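Local coordinates for protein LigF (Sphingobium sp. SYK-6, PDB 4XT0), which cleaves beta-aryl ether bonds during lignin breakdown, as a glutathione-binding beta-etherase of the glutathione S-transferase superfamily, at residues Y76-F81 with G85-P90; L21-E26 with A196-F201. All coordinates share one frame; numbering follows the deposited sequence.

Contact 1 of 2, residues Y76-F81 with G85-P90; sequences YLEDVF and GNSLRP
Arg89 and Asp79 form the salt bridge of the contact between the last turn of helix 70-80 and the linker that follows it. The guanidinium meets Asp79 end-on, both terminal nitrogens converging on one oxygen: NH2 of Arg89 lies 2.9 Å and NH1 of Arg89 3.0 Å from OD1 of Asp79. That oxygen sits almost in the guanidinium plane, yet the two flat groups are turned 55° apart, and both donors come from the same face of the carboxylate. Arg89 NH1 also has Glu75 as a salt-bridge partner, while the other oxygen of Asp79 pairs with Arg100 of the second subunit.

Glu78 makes the second polar contact, to the backbone of the linker. Its chain bends at chi2 (-67°), bringing OE2 of Glu78 2.9 Å from the amide N of Leu88, which approaches from above the carboxylate plane; Lys27 salt-bridges the same oxygen. Two waters extend the reach of OE1 of Glu78: one lies between it and OG of Ser87, and the other accepts from NE of Arg89.

Packing joins the two polar groups, since CB of Glu78 lies 3.5 Å above the guanidinium plane of Arg89, over its centre.

With one face covered by CB of Glu78 and its edge bonded to the carboxylates of Asp79 and Glu75, the guanidinium probably has little freedom to rotate. Asp79, placed between an arginine of its own chain and one of the partner, couples the linker between the two GST domains to the dimer interface, and these positive neighbours probably stabilise its ionised form.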
ATOM      1  N   TYR A  76      -3.074  11.844  -8.643  1.00 13.97           N
ATOM      2  CA  TYR A  76      -3.524  12.218  -9.981  1.00 16.53           C
ATOM      3  C   TYR A  76      -3.958  13.680 -10.040  1.00 14.97           C
ATOM      4  O   TYR A  76      -3.629  14.390 -10.987  1.00 14.33           O
ATOM      5  CB  TYR A  76      -4.681  11.309 -10.435  1.00 12.67           C
ATOM      6  CG  TYR A  76      -5.282  11.701 -11.784  1.00 13.29           C
ATOM      7  CD1 TYR A  76      -4.670  11.324 -12.970  1.00 12.25           C
ATOM      8  CD2 TYR A  76      -6.478  12.423 -11.859  1.00 13.35           C
ATOM      9  CE1 TYR A  76      -5.219  11.659 -14.221  1.00 14.94           C
ATOM     10  CE2 TYR A  76      -7.042  12.772 -13.100  1.00 13.17           C
ATOM     11  CZ  TYR A  76      -6.407  12.378 -14.274  1.00 20.52           C
ATOM     12  OH  TYR A  76      -6.940  12.705 -15.507  1.00 17.66           O
ATOM     13  N   LEU A  77      -4.683  14.145  -9.027  1.00 12.12           N
ATOM     14  CA  LEU A  77      -5.183  15.523  -9.040  1.00 15.09           C
ATOM     15  C   LEU A  77      -4.025  16.518  -8.907  1.00 10.78           C
ATOM     16  O   LEU A  77      -4.042  17.613  -9.482  1.00 13.08           O
ATOM     17  CB  LEU A  77      -6.216  15.721  -7.916  1.00 12.42           C
ATOM     18  CG  LEU A  77      -7.546  15.001  -8.195  1.00 16.61           C
ATOM     19  CD1 LEU A  77      -8.437  14.989  -6.963  1.00 13.70           C
ATOM     20  CD2 LEU A  77      -8.292  15.638  -9.381  1.00 13.41           C
ATOM     21  N   GLU A  78      -3.008  16.138  -8.147  1.00 11.48           N
ATOM     22  CA  GLU A  78      -1.816  16.980  -8.032  1.00 18.25           C
ATOM     23  C   GLU A  78      -0.964  16.919  -9.314  1.00 15.62           C
ATOM     24  O   GLU A  78      -0.339  17.918  -9.700  1.00 13.09           O
ATOM     25  CB  GLU A  78      -0.999  16.574  -6.795  1.00 13.34           C
ATOM     26  CG  GLU A  78      -1.456  17.297  -5.499  1.00 16.95           C
ATOM     27  CD  GLU A  78      -1.190  18.803  -5.523  1.00 19.22           C
ATOM     28  OE1 GLU A  78      -0.211  19.223  -6.179  1.00 27.31           O
ATOM     29  OE2 GLU A  78      -1.954  19.575  -4.885  1.00 22.01           O
ATOM     30  N   ASP A  79      -0.958  15.766  -9.986  1.00 11.84           N
ATOM     31  CA  ASP A  79      -0.217  15.621 -11.254  1.00 15.37           C
ATOM     32  C   ASP A  79      -0.847  16.499 -12.346  1.00 15.72           C
ATOM     33  O   ASP A  79      -0.147  17.098 -13.171  1.00 15.03           O
ATOM     34  CB  ASP A  79      -0.213  14.158 -11.734  1.00 16.38           C
ATOM     35  CG  ASP A  79       0.824  13.279 -11.009  1.00 21.74           C
ATOM     36  OD1 ASP A  79       1.754  13.820 -10.363  1.00 17.19           O
ATOM     37  OD2 ASP A  79       0.710  12.032 -11.103  1.00 14.41           O
ATOM     38  N   VAL A  80      -2.176  16.557 -12.356  1.00 13.55           N
ATOM     39  CA  VAL A  80      -2.912  17.218 -13.437  1.00 12.47           C
ATOM     40  C   VAL A  80      -3.210  18.699 -13.150  1.00 17.89           C
ATOM     41  O   VAL A  80      -3.193  19.545 -14.054  1.00 17.89           O
ATOM     42  CB  VAL A  80      -4.236  16.464 -13.710  1.00 18.66           C
ATOM     43  CG1 VAL A  80      -5.096  17.210 -14.718  1.00 17.53           C
ATOM     44  CG2 VAL A  80      -3.934  15.018 -14.211  1.00 16.48           C
ATOM     45  N   PHE A  81      -3.487  19.026 -11.894  1.00 15.97           N
ATOM     46  CA  PHE A  81      -3.767  20.423 -11.549  1.00 19.53           C
ATOM     47  C   PHE A  81      -2.775  20.966 -10.513  1.00 20.23           C
ATOM     48  O   PHE A  81      -3.195  21.380  -9.424  1.00 18.56           O
ATOM     49  CB  PHE A  81      -5.192  20.573 -11.008  1.00 16.08           C
ATOM     50  CG  PHE A  81      -6.262  19.966 -11.893  1.00 22.10           C
ATOM     51  CD1 PHE A  81      -6.782  20.681 -12.958  1.00 26.35           C
ATOM     52  CD2 PHE A  81      -6.753  18.685 -11.642  1.00 15.55           C
ATOM     53  CE1 PHE A  81      -7.776  20.136 -13.778  1.00 30.58           C
ATOM     54  CE2 PHE A  81      -7.753  18.135 -12.447  1.00 17.35           C
ATOM     55  CZ  PHE A  81      -8.259  18.859 -13.516  1.00 17.00           C
ATOM     56  N   GLY A  85      -5.361  26.087  -6.556  1.00 21.22           N
ATOM     57  CA  GLY A  85      -5.578  26.229  -5.123  1.00 25.55           C
ATOM     58  C   GLY A  85      -4.401  25.747  -4.286  1.00 27.24           C
ATOM     59  O   GLY A  85      -3.250  25.849  -4.714  1.00 24.61           O
ATOM     60  N   ASN A  86      -4.686  25.186  -3.112  1.00 26.16           N
ATOM     61  CA  ASN A  86      -3.619  24.738  -2.208  1.00 21.35           C
ATOM     62  C   ASN A  86      -2.732  23.642  -2.813  1.00 18.67           C
ATOM     63  O   ASN A  86      -3.214  22.706  -3.474  1.00 18.16           O
ATOM     64  CB  ASN A  86      -4.221  24.261  -0.881  1.00 21.28           C
ATOM     65  CG  ASN A  86      -4.818  25.399  -0.080  1.00 25.94           C
ATOM     66  OD1 ASN A  86      -4.271  26.489  -0.060  1.00 35.11           O
ATOM     67  ND2 ASN A  86      -5.950  25.154   0.576  1.00 26.04           N
ATOM     68  N   SER A  87      -1.425  23.772  -2.623  1.00 16.18           N
ATOM     69  CA  SER A  87      -0.495  22.757  -3.121  1.00 16.91           C
ATOM     70  C   SER A  87      -0.300  21.634  -2.091  1.00 19.51           C
ATOM     71  O   SER A  87       0.119  21.895  -0.962  1.00 19.72           O
ATOM     72  CB  SER A  87       0.844  23.404  -3.463  1.00 21.55           C
ATOM     73  OG  SER A  87       1.774  22.398  -3.827  1.00 25.69           O
ATOM     74  N   LEU A  88      -0.620  20.391  -2.457  1.00 17.46           N
ATOM     75  CA  LEU A  88      -0.763  19.347  -1.428  1.00 13.20           C
ATOM     76  C   LEU A  88       0.357  18.306  -1.453  1.00 17.10           C
ATOM     77  O   LEU A  88       0.307  17.329  -0.719  1.00 13.21           O
ATOM     78  CB  LEU A  88      -2.127  18.646  -1.557  1.00 15.01           C
ATOM     79  CG  LEU A  88      -3.351  19.575  -1.415  1.00 15.81           C
ATOM     80  CD1 LEU A  88      -4.680  18.870  -1.754  1.00 13.43           C
ATOM     81  CD2 LEU A  88      -3.411  20.162  -0.018  1.00 14.45           C
ATOM     82  N   ARG A  89       1.375  18.519  -2.285  1.00 13.51           N
ATOM     83  CA  ARG A  89       2.607  17.717  -2.169  1.00 17.29           C
ATOM     84  C   ARG A  89       3.786  18.653  -2.036  1.00 13.47           C
ATOM     85  O   ARG A  89       3.838  19.669  -2.717  1.00 16.77           O
ATOM     86  CB  ARG A  89       2.830  16.807  -3.386  1.00 16.12           C
ATOM     87  CG  ARG A  89       1.754  15.769  -3.663  1.00 16.92           C
ATOM     88  CD  ARG A  89       2.239  14.796  -4.782  1.00 15.46           C
ATOM     89  NE  ARG A  89       2.439  15.497  -6.044  1.00 15.61           N
ATOM     90  CZ  ARG A  89       2.182  15.000  -7.258  1.00 16.34           C
ATOM     91  NH1 ARG A  89       1.701  13.770  -7.410  1.00 14.86           N
ATOM     92  NH2 ARG A  89       2.398  15.753  -8.328  1.00 10.34           N
ATOM     93  N   PRO A  90       4.749  18.314  -1.160  1.00 19.82           N
ATOM     94  CA  PRO A  90       5.981  19.114  -1.052  1.00 20.70           C
ATOM     95  C   PRO A  90       6.676  19.243  -2.405  1.00 17.37           C
ATOM     96  O   PRO A  90       6.670  18.273  -3.172  1.00 13.58           O
ATOM     97  CB  PRO A  90       6.865  18.297  -0.087  1.00 21.20           C
ATOM     98  CG  PRO A  90       5.924  17.395   0.659  1.00 16.35           C
ATOM     99  CD  PRO A  90       4.758  17.122  -0.292  1.00 13.24           C
TER
HETATM  100  O   HOH W   1       0.861  21.704  -6.303  1.00 21.62           O
HETATM  101  O   HOH W   2       2.415  18.386  -6.857  1.00 27.35           O

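Contact 2 of 2, residues L21-E26 with A196-F201; sequences LATLYE and ADICNF
Ile198 reaches from helix 195-204 to Ala22 and Thr23 on helix 15-26, a helix-to-helix contact across the domain interface of the GST fold, where the first helix of the thioredoxin-like domain meets the all-helical C-terminal domain. Its two branches divide the work. CG2 meets the methyl of Ala22, with CG2 of Ile198 4.1 Å from CB of Ala22. The longer branch, with chi1 -75° and an extended chi2 of 169°, carries CD1 to Thr23, where the two side chains cross at about a right angle.

The hydroxyl of Thr23 hydrogen-bonds the carbonyl of Lys19 one turn earlier. A buried polar atom is thereby satisfied within its own helix, and the methyl CD1 can pack against it. No hydrogen bond links the two segments, which bury only 129 Å² between them; Tyr193 also packs on Ile198.

On helix 195-204, Asn200 turns back to its own helix: ND2 of Asn200 donates to the carbonyl O of Ala196 at 2.9 Å, nearly straight at 172°, from the face opposite the backbone N of Asn200. The closest approach between the two helical segments is from OG1 of Thr23 to CD1 of Ile198, 3.9 Å.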
ATOM      1  N   LEU A  21     -12.039  13.667  -1.922  1.00 19.32           N
ATOM      2  CA  LEU A  21     -13.028  14.706  -1.687  1.00 23.63           C
ATOM      3  C   LEU A  21     -12.346  15.927  -1.068  1.00 22.40           C
ATOM      4  O   LEU A  21     -12.528  17.058  -1.533  1.00 23.16           O
ATOM      5  CB  LEU A  21     -14.154  14.169  -0.794  1.00 24.98           C
ATOM      6  CG  LEU A  21     -15.526  14.849  -0.775  1.00 37.14           C
ATOM      7  CD1 LEU A  21     -16.156  14.868  -2.155  1.00 35.03           C
ATOM      8  CD2 LEU A  21     -16.454  14.155   0.237  1.00 36.23           C
ATOM      9  N   ALA A  22     -11.551  15.700  -0.021  1.00 18.70           N
ATOM     10  CA  ALA A  22     -10.807  16.788   0.626  1.00 21.23           C
ATOM     11  C   ALA A  22      -9.802  17.428  -0.358  1.00 20.42           C
ATOM     12  O   ALA A  22      -9.643  18.643  -0.398  1.00 20.46           O
ATOM     13  CB  ALA A  22     -10.085  16.270   1.880  1.00 16.83           C
ATOM     14  N   THR A  23      -9.133  16.600  -1.152  1.00 19.13           N
ATOM     15  CA  THR A  23      -8.179  17.096  -2.146  1.00 17.47           C
ATOM     16  C   THR A  23      -8.857  18.055  -3.135  1.00 16.38           C
ATOM     17  O   THR A  23      -8.341  19.129  -3.409  1.00 18.28           O
ATOM     18  CB  THR A  23      -7.518  15.921  -2.891  1.00 17.45           C
ATOM     19  OG1 THR A  23      -6.848  15.091  -1.934  1.00 16.63           O
ATOM     20  CG2 THR A  23      -6.480  16.409  -3.937  1.00 12.54           C
ATOM     21  N   LEU A  24     -10.035  17.677  -3.629  1.00 18.38           N
ATOM     22  CA  LEU A  24     -10.781  18.499  -4.579  1.00 18.93           C
ATOM     23  C   LEU A  24     -11.156  19.860  -3.984  1.00 24.46           C
ATOM     24  O   LEU A  24     -10.995  20.901  -4.629  1.00 22.15           O
ATOM     25  CB  LEU A  24     -12.050  17.754  -5.045  1.00 20.42           C
ATOM     26  CG  LEU A  24     -11.787  16.559  -5.978  1.00 21.19           C
ATOM     27  CD1 LEU A  24     -12.973  15.584  -5.959  1.00 15.96           C
ATOM     28  CD2 LEU A  24     -11.461  17.048  -7.404  1.00 17.58           C
ATOM     29  N   TYR A  25     -11.649  19.857  -2.749  1.00 17.81           N
ATOM     30  CA  TYR A  25     -12.030  21.113  -2.098  1.00 19.37           C
ATOM     31  C   TYR A  25     -10.811  21.949  -1.738  1.00 21.40           C
ATOM     32  O   TYR A  25     -10.853  23.163  -1.801  1.00 20.60           O
ATOM     33  CB  TYR A  25     -12.843  20.855  -0.827  1.00 22.81           C
ATOM     34  CG  TYR A  25     -14.293  20.526  -1.068  1.00 24.17           C
ATOM     35  CD1 TYR A  25     -15.224  21.531  -1.299  1.00 32.01           C
ATOM     36  CD2 TYR A  25     -14.736  19.203  -1.052  1.00 21.06           C
ATOM     37  CE1 TYR A  25     -16.556  21.231  -1.518  1.00 37.94           C
ATOM     38  CE2 TYR A  25     -16.063  18.892  -1.278  1.00 23.80           C
ATOM     39  CZ  TYR A  25     -16.970  19.911  -1.509  1.00 34.30           C
ATOM     40  OH  TYR A  25     -18.294  19.610  -1.717  1.00 31.79           O
ATOM     41  N   GLU A  26      -9.720  21.302  -1.339  1.00 17.54           N
ATOM     42  CA  GLU A  26      -8.524  22.070  -0.972  1.00 24.80           C
ATOM     43  C   GLU A  26      -7.936  22.763  -2.193  1.00 20.07           C
ATOM     44  O   GLU A  26      -7.346  23.845  -2.086  1.00 20.37           O
ATOM     45  CB  GLU A  26      -7.467  21.174  -0.319  1.00 17.38           C
ATOM     46  CG  GLU A  26      -7.838  20.701   1.081  1.00 20.54           C
ATOM     47  CD  GLU A  26      -7.560  21.734   2.175  1.00 24.13           C
ATOM     48  OE1 GLU A  26      -7.184  22.891   1.863  1.00 24.81           O
ATOM     49  OE2 GLU A  26      -7.743  21.386   3.365  1.00 26.96           O
ATOM     50  N   ALA A 196      -0.308  13.529   2.979  1.00 14.78           N
ATOM     51  CA  ALA A 196      -0.095  12.702   4.181  1.00 20.06           C
ATOM     52  C   ALA A 196      -1.141  12.989   5.241  1.00 17.97           C
ATOM     53  O   ALA A 196      -1.728  12.055   5.817  1.00 16.91           O
ATOM     54  CB  ALA A 196       1.300  12.929   4.778  1.00 14.06           C
ATOM     55  N   ASP A 197      -1.344  14.274   5.538  1.00 12.47           N
ATOM     56  CA  ASP A 197      -2.343  14.654   6.535  1.00 17.57           C
ATOM     57  C   ASP A 197      -3.744  14.239   6.099  1.00 18.36           C
ATOM     58  O   ASP A 197      -4.499  13.674   6.888  1.00 18.09           O
ATOM     59  CB  ASP A 197      -2.278  16.160   6.818  1.00 18.10           C
ATOM     60  CG  ASP A 197      -0.887  16.592   7.255  1.00 23.94           C
ATOM     61  OD1 ASP A 197      -0.514  16.315   8.427  1.00 22.40           O
ATOM     62  OD2 ASP A 197      -0.152  17.171   6.419  1.00 19.35           O
ATOM     63  N   ILE A 198      -4.077  14.492   4.835  1.00 19.45           N
ATOM     64  CA  ILE A 198      -5.410  14.180   4.315  1.00 19.83           C
ATOM     65  C   ILE A 198      -5.712  12.668   4.395  1.00 16.20           C
ATOM     66  O   ILE A 198      -6.768  12.255   4.893  1.00 21.84           O
ATOM     67  CB  ILE A 198      -5.555  14.681   2.843  1.00 19.46           C
ATOM     68  CG1 ILE A 198      -5.729  16.200   2.807  1.00 21.67           C
ATOM     69  CG2 ILE A 198      -6.726  14.007   2.141  1.00 19.16           C
ATOM     70  CD1 ILE A 198      -5.597  16.781   1.380  1.00 19.88           C
ATOM     71  N   CYS A 199      -4.769  11.844   3.946  1.00 15.08           N
ATOM     72  CA  CYS A 199      -4.993  10.395   3.920  1.00 16.09           C
ATOM     73  C   CYS A 199      -5.127   9.833   5.335  1.00 17.06           C
ATOM     74  O   CYS A 199      -5.946   8.942   5.580  1.00 19.96           O
ATOM     75  CB  CYS A 199      -3.863   9.686   3.165  1.00 18.42           C
ATOM     76  SG  CYS A 199      -3.821  10.035   1.358  1.00 22.12           S
ATOM     77  N   ASN A 200      -4.334  10.351   6.269  1.00 17.17           N
ATOM     78  CA  ASN A 200      -4.416   9.890   7.642  1.00 19.24           C
ATOM     79  C   ASN A 200      -5.654  10.437   8.346  1.00 20.14           C
ATOM     80  O   ASN A 200      -6.273   9.736   9.160  1.00 19.85           O
ATOM     81  CB  ASN A 200      -3.150  10.275   8.415  1.00 20.36           C
ATOM     82  CG  ASN A 200      -2.024   9.305   8.185  1.00 23.05           C
ATOM     83  OD1 ASN A 200      -1.934   8.279   8.859  1.00 26.74           O
ATOM     84  ND2 ASN A 200      -1.159   9.612   7.219  1.00 17.56           N
ATOM     85  N   PHE A 201      -6.010  11.682   8.027  1.00 21.69           N
ATOM     86  CA  PHE A 201      -7.207  12.319   8.596  1.00 25.16           C
ATOM     87  C   PHE A 201      -8.445  11.558   8.156  1.00 18.71           C
ATOM     88  O   PHE A 201      -9.398  11.421   8.920  1.00 23.22           O
ATOM     89  CB  PHE A 201      -7.298  13.797   8.167  1.00 19.90           C
ATOM     90  CG  PHE A 201      -8.504  14.534   8.703  1.00 21.47           C
ATOM     91  CD1 PHE A 201      -8.468  15.129   9.951  1.00 20.57           C
ATOM     92  CD2 PHE A 201      -9.651  14.670   7.936  1.00 19.41           C
ATOM     93  CE1 PHE A 201      -9.570  15.836  10.453  1.00 24.59           C
ATOM     94  CE2 PHE A 201     -10.762  15.371   8.424  1.00 20.97           C
ATOM     95  CZ  PHE A 201     -10.715  15.963   9.680  1.00 22.92           C
TER

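The centres of the two contacts lie about 11 Å apart, on the same side of the chain's centre. Along the sequence, 21-26 comes first, then both segments of contact 1, and 196-201 last. Contact 1 is thus local, joining helix 70-80 to the linker before helix 93-121, whereas contact 2 bridges some 170 residues and brings the two GST domains together. They touch directly: Leu77 packs on Thr23 and Leu24, CD1 of Leu88 packs against CG2 of Thr23, and ND2 of Asn86 probably hydrogen-bonds OE1 of Glu26 at 2.9 Å. Helix 15-26 therefore touches helix 70-80, the interdomain linker and helix 195-204, and the linker runs beside the domain interface.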